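Local coordinates for protein endoglucanase (Thermotoga maritima, PDB 1VHO) that probably acts as a metal-dependent aminopeptidase of the M42 family, removing residues from peptide N termini, although it carries the name endoglucanase, at residues I248-V253 against N257-I262; I263-K268 against A324-L329; P234-H239 against E275-G280. All coordinates share one frame; numbering follows the deposited sequence.

Contact 1 of 3, residues I248-V253 against N257-I262; sequences IGLGPV and NLVQKI
Where I248 and L250 meet V259, no side-chain ring, amide or guanidinium takes part; the nearest flat group is the backbone peptide after G249, whose carbonyl O stands 4.5 Å from V259 CG2, at the margin of contact. The rest is methyl against methyl. I248 CG2 lies 3.5 Å from V259 CG1, the two side chains running past each other in opposite directions. From just past the end of the strand, L250 brings CD2 obliquely to the same V259 CG1, at 3.9 Å. V259 CG1 can serve both because it stands anti to V259's own backbone N (chi1 171°), while CG2 is turned toward the G249 carbonyl. Here the helix 256-268 is folded back over the strand it follows, an instance of the beta-alpha-beta crossover, whose second strand, 274-276, lies beside 247-249 in the mixed sheet. Neighbouring strand 297-304 adds I301 beside I248, and S299 touches V259 and I262. No hydrogen bond crosses between the two segments, so dispersion and the burial of branched side chains probably hold helix and strand together here.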
loop_
_atom_site.group_PDB
_atom_site.type_symbol
_atom_site.label_atom_id
_atom_site.label_comp_id
_atom_site.label_asym_id
_atom_site.label_seq_id
_atom_site.Cartn_x
_atom_site.Cartn_y
_atom_site.Cartn_z
ATOM N N ILE A 248 4.178 -11.727 -11.738
ATOM C CA ILE A 248 5.553 -12.003 -11.367
ATOM C C ILE A 248 6.496 -11.020 -12.058
ATOM O O ILE A 248 6.445 -10.985 -13.302
ATOM C CB ILE A 248 5.933 -13.441 -11.891
ATOM C CG1 ILE A 248 5.001 -14.470 -11.230
ATOM C CG2 ILE A 248 7.402 -13.693 -11.609
ATOM C CD1 ILE A 248 5.066 -14.391 -9.696
ATOM N N GLY A 249 7.296 -10.299 -11.316
ATOM C CA GLY A 249 8.299 -9.382 -11.863
ATOM C C GLY A 249 9.486 -10.223 -12.360
ATOM O O GLY A 249 9.991 -11.118 -11.676
ATOM N N LEU A 250 9.988 -9.877 -13.565
ATOM C CA LEU A 250 11.122 -10.655 -14.095
ATOM C C LEU A 250 12.304 -9.747 -14.409
ATOM O O LEU A 250 13.088 -10.039 -15.329
ATOM C CB LEU A 250 10.651 -11.378 -15.376
ATOM C CG LEU A 250 9.593 -12.453 -15.147
ATOM C CD1 LEU A 250 8.939 -12.906 -16.443
ATOM C CD2 LEU A 250 10.205 -13.640 -14.396
ATOM N N GLY A 251 12.409 -8.631 -13.700
ATOM C CA GLY A 251 13.483 -7.668 -13.923
ATOM C C GLY A 251 14.855 -8.186 -13.547
ATOM O O GLY A 251 15.073 -9.206 -12.881
ATOM N N PRO A 252 15.882 -7.372 -13.834
ATOM C CA PRO A 252 17.248 -7.728 -13.521
ATOM C C PRO A 252 17.549 -7.849 -12.039
ATOM O O PRO A 252 18.506 -8.544 -11.687
ATOM C CB PRO A 252 18.084 -6.617 -14.148
ATOM C CG PRO A 252 17.168 -5.541 -14.524
ATOM C CD PRO A 252 15.784 -6.127 -14.618
ATOM N N VAL A 253 16.809 -7.206 -11.142
ATOM C CA VAL A 253 17.135 -7.321 -9.704
ATOM C C VAL A 253 16.622 -8.602 -9.082
ATOM O O VAL A 253 17.213 -9.120 -8.130
ATOM C CB VAL A 253 16.604 -6.100 -8.926
ATOM C CG1 VAL A 253 17.079 -4.810 -9.617
ATOM C CG2 VAL A 253 15.095 -6.087 -8.819
ATOM N N ASN A 257 16.134 -17.719 -10.172
ATOM C CA ASN A 257 15.988 -19.109 -9.712
ATOM C C ASN A 257 14.947 -19.177 -8.601
ATOM O O ASN A 257 14.162 -20.111 -8.528
ATOM C CB ASN A 257 17.320 -19.653 -9.182
ATOM C CG ASN A 257 17.194 -21.073 -8.671
ATOM O OD1 ASN A 257 17.661 -21.412 -7.573
ATOM N ND2 ASN A 257 16.537 -21.944 -9.434
ATOM N N LEU A 258 14.980 -18.232 -7.676
ATOM C CA LEU A 258 13.941 -18.199 -6.602
ATOM C C LEU A 258 12.584 -18.007 -7.263
ATOM O O LEU A 258 11.591 -18.699 -7.010
ATOM C CB LEU A 258 14.228 -17.008 -5.677
ATOM C CG LEU A 258 13.095 -16.627 -4.692
ATOM C CD1 LEU A 258 12.797 -17.796 -3.777
ATOM C CD2 LEU A 258 13.444 -15.376 -3.890
ATOM N N VAL A 259 12.568 -17.118 -8.282
ATOM C CA VAL A 259 11.323 -16.877 -9.013
ATOM C C VAL A 259 10.834 -18.164 -9.660
ATOM O O VAL A 259 9.655 -18.513 -9.583
ATOM C CB VAL A 259 11.524 -15.735 -10.016
ATOM C CG1 VAL A 259 10.332 -15.568 -10.961
ATOM C CG2 VAL A 259 11.762 -14.414 -9.250
ATOM N N GLN A 260 11.701 -18.937 -10.341
ATOM C CA GLN A 260 11.212 -20.200 -10.941
ATOM C C GLN A 260 10.661 -21.143 -9.883
ATOM O O GLN A 260 9.666 -21.816 -10.134
ATOM C CB GLN A 260 12.347 -20.885 -11.742
ATOM C CG GLN A 260 11.798 -21.980 -12.662
ATOM C CD GLN A 260 10.825 -21.407 -13.672
ATOM O OE1 GLN A 260 10.938 -20.232 -14.016
ATOM N NE2 GLN A 260 9.901 -22.238 -14.156
ATOM N N LYS A 261 11.271 -21.266 -8.711
ATOM C CA LYS A 261 10.697 -22.113 -7.652
ATOM C C LYS A 261 9.292 -21.643 -7.268
ATOM O O LYS A 261 8.397 -22.470 -7.021
ATOM C CB LYS A 261 11.588 -22.078 -6.409
ATOM C CG LYS A 261 12.893 -22.896 -6.630
ATOM C CD LYS A 261 13.865 -22.500 -5.505
ATOM C CE LYS A 261 15.141 -23.352 -5.589
ATOM N NZ LYS A 261 16.213 -22.756 -4.731
ATOM N N ILE A 262 9.070 -20.318 -7.196
ATOM C CA ILE A 262 7.721 -19.807 -6.868
ATOM C C ILE A 262 6.749 -20.182 -7.948
ATOM O O ILE A 262 5.602 -20.620 -7.741
ATOM C CB ILE A 262 7.756 -18.273 -6.646
ATOM C CG1 ILE A 262 8.597 -17.884 -5.443
ATOM C CG2 ILE A 262 6.335 -17.722 -6.557
ATOM C CD1 ILE A 262 8.884 -16.373 -5.302
#

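Contact 2 of 3, residues I263-K268 against A324-L329; sequences IEIAKK and ARLLSL. With SO4 (sulfate ion), chain D.
I265 meets both L326 and L329, crossing each at a slant with a single methyl, CG2, which lies 3.7 Å from L329 CB and 4.0 Å from L326 CD1. That methyl faces the second helix because it stands anti to the I265 backbone N, leaving the longer CG1 branch beside the N. L326 CD1 also presses against A266, 3.9 Å from its CB. The segment axes approach to 9.7 Å, their N-to-C directions 113° apart. Both helices, 256-268 and 317-333, pack on one face of the mixed sheet of the alpha/beta domain, L327 reaching I224 and M226 on strand 222-229. Beyond the apolar contact R325 bends at chi3 (76°) and points NH1 at O3 of a sulfate, probably from the crystallisation liquor, at 2.8 Å; the oxygen sits at the guanidinium edge, and H269 ND1 holds the same ion. R325 NE forms a salt bridge with E322, and NH2 donates a hydrogen bond to the H269 carbonyl. A leucine in place of R325 would probably leave E322 without its charged mate and the H269 carbonyl without this donor. S328 OG and L329 N both donate to R325 O, from the same face of its carbonyl.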
loop_
_atom_site.group_PDB
_atom_site.type_symbol
_atom_site.label_atom_id
_atom_site.label_comp_id
_atom_site.label_asym_id
_atom_site.label_seq_id
_atom_site.Cartn_x
_atom_site.Cartn_y
_atom_site.Cartn_z
ATOM N N ILE A 263 7.197 -20.024 -9.223
ATOM C CA ILE A 263 6.354 -20.401 -10.366
ATOM C C ILE A 263 5.993 -21.873 -10.335
ATOM O O ILE A 263 4.843 -22.254 -10.609
ATOM C CB ILE A 263 7.126 -20.044 -11.663
ATOM C CG1 ILE A 263 7.133 -18.510 -11.841
ATOM C CG2 ILE A 263 6.579 -20.754 -12.897
ATOM C CD1 ILE A 263 8.014 -18.072 -13.019
ATOM N N GLU A 264 6.930 -22.744 -9.960
ATOM C CA GLU A 264 6.611 -24.178 -9.904
ATOM C C GLU A 264 5.576 -24.479 -8.820
ATOM O O GLU A 264 4.751 -25.389 -9.002
ATOM C CB GLU A 264 7.838 -25.054 -9.670
ATOM C CG GLU A 264 8.958 -24.894 -10.700
ATOM C CD GLU A 264 8.550 -25.242 -12.117
ATOM O OE1 GLU A 264 7.521 -25.925 -12.343
ATOM O OE2 GLU A 264 9.277 -24.817 -13.065
ATOM N N ILE A 265 5.631 -23.730 -7.722
ATOM C CA ILE A 265 4.618 -23.964 -6.651
ATOM C C ILE A 265 3.276 -23.518 -7.167
ATOM O O ILE A 265 2.237 -24.154 -7.016
ATOM C CB ILE A 265 5.034 -23.192 -5.390
ATOM C CG1 ILE A 265 6.210 -23.955 -4.754
ATOM C CG2 ILE A 265 3.861 -23.126 -4.376
ATOM C CD1 ILE A 265 7.045 -23.195 -3.777
ATOM N N ALA A 266 3.262 -22.344 -7.873
ATOM C CA ALA A 266 1.960 -21.894 -8.402
ATOM C C ALA A 266 1.380 -22.914 -9.361
ATOM O O ALA A 266 0.167 -23.167 -9.440
ATOM C CB ALA A 266 2.133 -20.534 -9.100
ATOM N N LYS A 267 2.283 -23.459 -10.197
ATOM C CA LYS A 267 1.815 -24.461 -11.187
ATOM C C LYS A 267 1.218 -25.687 -10.505
ATOM O O LYS A 267 0.097 -26.146 -10.816
ATOM C CB LYS A 267 3.044 -24.869 -12.019
ATOM C CG LYS A 267 2.661 -25.749 -13.202
ATOM C CD LYS A 267 3.902 -26.434 -13.794
ATOM C CE LYS A 267 3.397 -27.328 -14.950
ATOM N NZ LYS A 267 4.544 -27.875 -15.723
ATOM N N LYS A 268 1.899 -26.194 -9.499
ATOM C CA LYS A 268 1.400 -27.393 -8.773
ATOM C C LYS A 268 0.080 -27.122 -8.086
ATOM O O LYS A 268 -0.802 -27.967 -8.033
ATOM C CB LYS A 268 2.440 -27.875 -7.768
ATOM C CG LYS A 268 1.934 -28.931 -6.783
ATOM C CD LYS A 268 3.060 -29.365 -5.836
ATOM C CE LYS A 268 2.516 -30.320 -4.782
ATOM N NZ LYS A 268 3.325 -30.330 -3.523
ATOM N N ALA A 324 -2.067 -14.323 -1.784
ATOM C CA ALA A 324 -1.805 -14.781 -0.414
ATOM C C ALA A 324 -1.754 -16.333 -0.349
ATOM O O ALA A 324 -0.954 -16.875 0.397
ATOM C CB ALA A 324 -2.962 -14.295 0.473
ATOM N N ARG A 325 -2.605 -16.997 -1.114
ATOM C CA ARG A 325 -2.590 -18.474 -1.140
ATOM C C ARG A 325 -1.235 -18.948 -1.622
ATOM O O ARG A 325 -0.594 -19.831 -1.038
ATOM C CB ARG A 325 -3.737 -19.009 -2.052
ATOM C CG ARG A 325 -3.845 -20.549 -2.023
ATOM C CD ARG A 325 -5.165 -21.018 -2.620
ATOM N NE ARG A 325 -5.222 -20.963 -4.088
ATOM C CZ ARG A 325 -4.784 -21.942 -4.881
ATOM N NH1 ARG A 325 -4.246 -23.074 -4.390
ATOM N NH2 ARG A 325 -4.877 -21.800 -6.193
ATOM N N LEU A 326 -0.735 -18.363 -2.726
ATOM C CA LEU A 326 0.589 -18.729 -3.225
ATOM C C LEU A 326 1.667 -18.460 -2.211
ATOM O O LEU A 326 2.572 -19.301 -2.020
ATOM C CB LEU A 326 0.909 -17.829 -4.474
ATOM C CG LEU A 326 2.310 -18.041 -5.052
ATOM C CD1 LEU A 326 2.525 -19.524 -5.400
ATOM C CD2 LEU A 326 2.490 -17.182 -6.325
ATOM N N LEU A 327 1.670 -17.293 -1.534
ATOM C CA LEU A 327 2.726 -16.977 -0.580
ATOM C C LEU A 327 2.692 -17.959 0.622
ATOM O O LEU A 327 3.759 -18.351 1.118
ATOM C CB LEU A 327 2.676 -15.549 0.008
ATOM C CG LEU A 327 2.851 -14.394 -0.998
ATOM C CD1 LEU A 327 2.875 -13.040 -0.262
ATOM C CD2 LEU A 327 4.134 -14.563 -1.781
ATOM N N SER A 328 1.501 -18.325 1.053
ATOM C CA SER A 328 1.384 -19.314 2.146
ATOM C C SER A 328 1.994 -20.642 1.631
ATOM O O SER A 328 2.712 -21.308 2.396
ATOM C CB SER A 328 -0.027 -19.484 2.639
ATOM O OG SER A 328 -0.934 -20.126 1.727
ATOM N N LEU A 329 1.757 -21.045 0.407
ATOM C CA LEU A 329 2.321 -22.273 -0.174
ATOM C C LEU A 329 3.820 -22.191 -0.321
ATOM O O LEU A 329 4.534 -23.197 -0.157
ATOM C CB LEU A 329 1.610 -22.638 -1.480
ATOM C CG LEU A 329 0.152 -23.043 -1.275
ATOM C CD1 LEU A 329 -0.655 -22.996 -2.576
ATOM C CD2 LEU A 329 0.079 -24.447 -0.666
HETATM S S SO4 D . -4.286 -25.770 -2.290
HETATM O O1 SO4 D . -5.720 -26.070 -2.683
HETATM O O2 SO4 D . -3.448 -26.144 -3.472
HETATM O O3 SO4 D . -4.174 -24.328 -1.935
HETATM O O4 SO4 D . -3.933 -26.631 -1.114
#

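Contact 3 of 3, residues P234-H239 against E275-G280; sequences PPFSDH and EEAVGG
F236 and A277 mark the closest backbone approach, their CA atoms 8.1 Å apart, with segment 234-239 an irregular loop that opens with a cis peptide before P235 and segment 275-280 the end of strand 274-276 running into a loop. The space is bridged by side chains. The phenyl ring of F236 offers one face to A277, whose CB sits nearest CE2, at 3.4 Å, an apolar packing of the methyl over the CE2-CZ side of the ring. H239 does the polar work. Its imidazole edge reaches across, NE2 donating to E275 O at 3.0 Å, nearly on the extension of the carbonyl bond. The N-H...O angle there is 149°. The opposite nitrogen, ND1, gives an almost straight bond (177°) to S237 O, so the ring is fixed in rotation by two acceptors lying close to its plane. E275 OE1 comes within 3.5 Å of H239 NE2. The strand lies at an edge of the mixed sheet, and the backbone of E276 is hydrogen-bonded to I248 and L250 on its inner side, while the carbonyl of E275 is taken up by the loop. With both nitrogens acting as donors and a carboxylate close by, H239 may well be protonated here, and a positive charge would probably strengthen its hold on the strand.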
loop_
_atom_site.group_PDB
_atom_site.type_symbol
_atom_site.label_atom_id
_atom_site.label_comp_id
_atom_site.label_asym_id
_atom_site.label_seq_id
_atom_site.Cartn_x
_atom_site.Cartn_y
_atom_site.Cartn_z
ATOM N N PRO A 234 6.921 1.264 -22.331
ATOM C CA PRO A 234 7.539 0.967 -23.638
ATOM C C PRO A 234 8.853 0.261 -23.328
ATOM O O PRO A 234 9.478 0.489 -22.288
ATOM C CB PRO A 234 7.723 2.346 -24.231
ATOM C CG PRO A 234 6.667 3.198 -23.594
ATOM C CD PRO A 234 6.553 2.684 -22.182
ATOM N N PRO A 235 9.284 -0.656 -24.185
ATOM C CA PRO A 235 8.594 -0.980 -25.411
ATOM C C PRO A 235 7.600 -2.114 -25.364
ATOM O O PRO A 235 7.134 -2.570 -26.436
ATOM C CB PRO A 235 9.811 -1.384 -26.284
ATOM C CG PRO A 235 10.669 -2.162 -25.340
ATOM C CD PRO A 235 10.560 -1.411 -24.019
ATOM N N PHE A 236 7.176 -2.584 -24.183
ATOM C CA PHE A 236 6.240 -3.703 -24.087
ATOM C C PHE A 236 4.772 -3.417 -24.289
ATOM O O PHE A 236 4.260 -2.373 -23.936
ATOM C CB PHE A 236 6.418 -4.391 -22.709
ATOM C CG PHE A 236 7.769 -5.058 -22.676
ATOM C CD1 PHE A 236 7.966 -6.228 -23.401
ATOM C CD2 PHE A 236 8.812 -4.473 -21.975
ATOM C CE1 PHE A 236 9.210 -6.858 -23.391
ATOM C CE2 PHE A 236 10.042 -5.105 -21.974
ATOM C CZ PHE A 236 10.240 -6.285 -22.686
ATOM N N SER A 237 4.045 -4.389 -24.840
ATOM C CA SER A 237 2.601 -4.252 -25.099
ATOM C C SER A 237 1.803 -4.469 -23.809
ATOM O O SER A 237 2.171 -5.337 -23.027
ATOM C CB SER A 237 2.305 -5.317 -26.160
ATOM O OG SER A 237 0.967 -5.533 -26.431
ATOM N N ASP A 238 0.830 -3.656 -23.487
ATOM C CA ASP A 238 -0.008 -3.777 -22.298
ATOM C C ASP A 238 -0.783 -5.100 -22.374
ATOM O O ASP A 238 -1.427 -5.372 -23.395
ATOM C CB ASP A 238 -0.992 -2.630 -22.190
ATOM C CG ASP A 238 -0.495 -1.328 -21.616
ATOM O OD1 ASP A 238 0.721 -1.105 -21.440
ATOM O OD2 ASP A 238 -1.351 -0.462 -21.286
ATOM N N HIS A 239 -0.754 -5.925 -21.330
ATOM C CA HIS A 239 -1.468 -7.181 -21.359
ATOM C C HIS A 239 -2.010 -7.583 -19.982
ATOM O O HIS A 239 -2.779 -8.543 -19.860
ATOM C CB HIS A 239 -0.551 -8.283 -21.919
ATOM C CG HIS A 239 0.673 -8.520 -21.077
ATOM N ND1 HIS A 239 1.800 -7.750 -21.111
ATOM C CD2 HIS A 239 0.870 -9.440 -20.104
ATOM C CE1 HIS A 239 2.657 -8.176 -20.185
ATOM N NE2 HIS A 239 2.127 -9.209 -19.581
ATOM N N GLU A 275 2.819 -11.994 -15.897
ATOM C CA GLU A 275 4.197 -11.630 -15.676
ATOM C C GLU A 275 4.494 -10.282 -16.341
ATOM O O GLU A 275 3.706 -9.793 -17.133
ATOM C CB GLU A 275 5.156 -12.713 -16.137
ATOM C CG GLU A 275 5.404 -12.760 -17.620
ATOM C CD GLU A 275 4.208 -13.090 -18.462
ATOM O OE1 GLU A 275 3.782 -12.224 -19.247
ATOM O OE2 GLU A 275 3.685 -14.221 -18.366
ATOM N N GLU A 276 5.598 -9.682 -15.946
ATOM C CA GLU A 276 5.990 -8.393 -16.546
ATOM C C GLU A 276 7.506 -8.372 -16.610
ATOM O O GLU A 276 8.181 -8.929 -15.740
ATOM C CB GLU A 276 5.381 -7.236 -15.763
ATOM C CG GLU A 276 5.927 -7.052 -14.352
ATOM C CD GLU A 276 5.113 -6.005 -13.572
ATOM O OE1 GLU A 276 4.399 -5.178 -14.185
ATOM O OE2 GLU A 276 5.134 -6.048 -12.341
ATOM N N ALA A 277 8.087 -7.775 -17.646
ATOM C CA ALA A 277 9.524 -7.759 -17.837
ATOM C C ALA A 277 10.274 -7.083 -16.709
ATOM O O ALA A 277 11.362 -7.518 -16.388
ATOM C CB ALA A 277 9.897 -7.054 -19.158
ATOM N N VAL A 278 9.779 -5.969 -16.171
ATOM C CA VAL A 278 10.517 -5.344 -15.071
ATOM C C VAL A 278 9.586 -5.223 -13.863
ATOM O O VAL A 278 9.533 -6.130 -13.034
ATOM C CB VAL A 278 11.101 -3.984 -15.469
ATOM C CG1 VAL A 278 11.770 -3.286 -14.290
ATOM C CG2 VAL A 278 12.119 -4.129 -16.607
ATOM N N GLY A 279 8.773 -4.195 -13.817
ATOM C CA GLY A 279 7.855 -3.977 -12.706
ATOM C C GLY A 279 8.479 -3.121 -11.613
ATOM O O GLY A 279 9.663 -2.761 -11.631
ATOM N N GLY A 280 7.690 -2.779 -10.614
ATOM C CA GLY A 280 8.169 -1.959 -9.489
ATOM C C GLY A 280 7.833 -0.495 -9.766
ATOM O O GLY A 280 8.123 0.030 -10.833
#

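Along the chain, segment 234-239 comes first, after strand 222-229, and contact 3 is completed only when the chain returns at 275-280, the end of strand 274-276 and the loop after it. Within that long excursion contact 1 closes early, between 248-253 and 257-262, a short strand-to-helix connection. Contact 2 opens at 263-268, immediately after, and closes far downstream at 324-329, so it follows contact 1 in series but crosses contact 3. Helix 256-268 is shared by contacts 1 and 2, which meet through I262 and L326; contacts 1 and 3 meet through the pairing of strands 247-249 and 274-276. Together they tie the sheet's edge strand, its surface loop and the C-terminal helix.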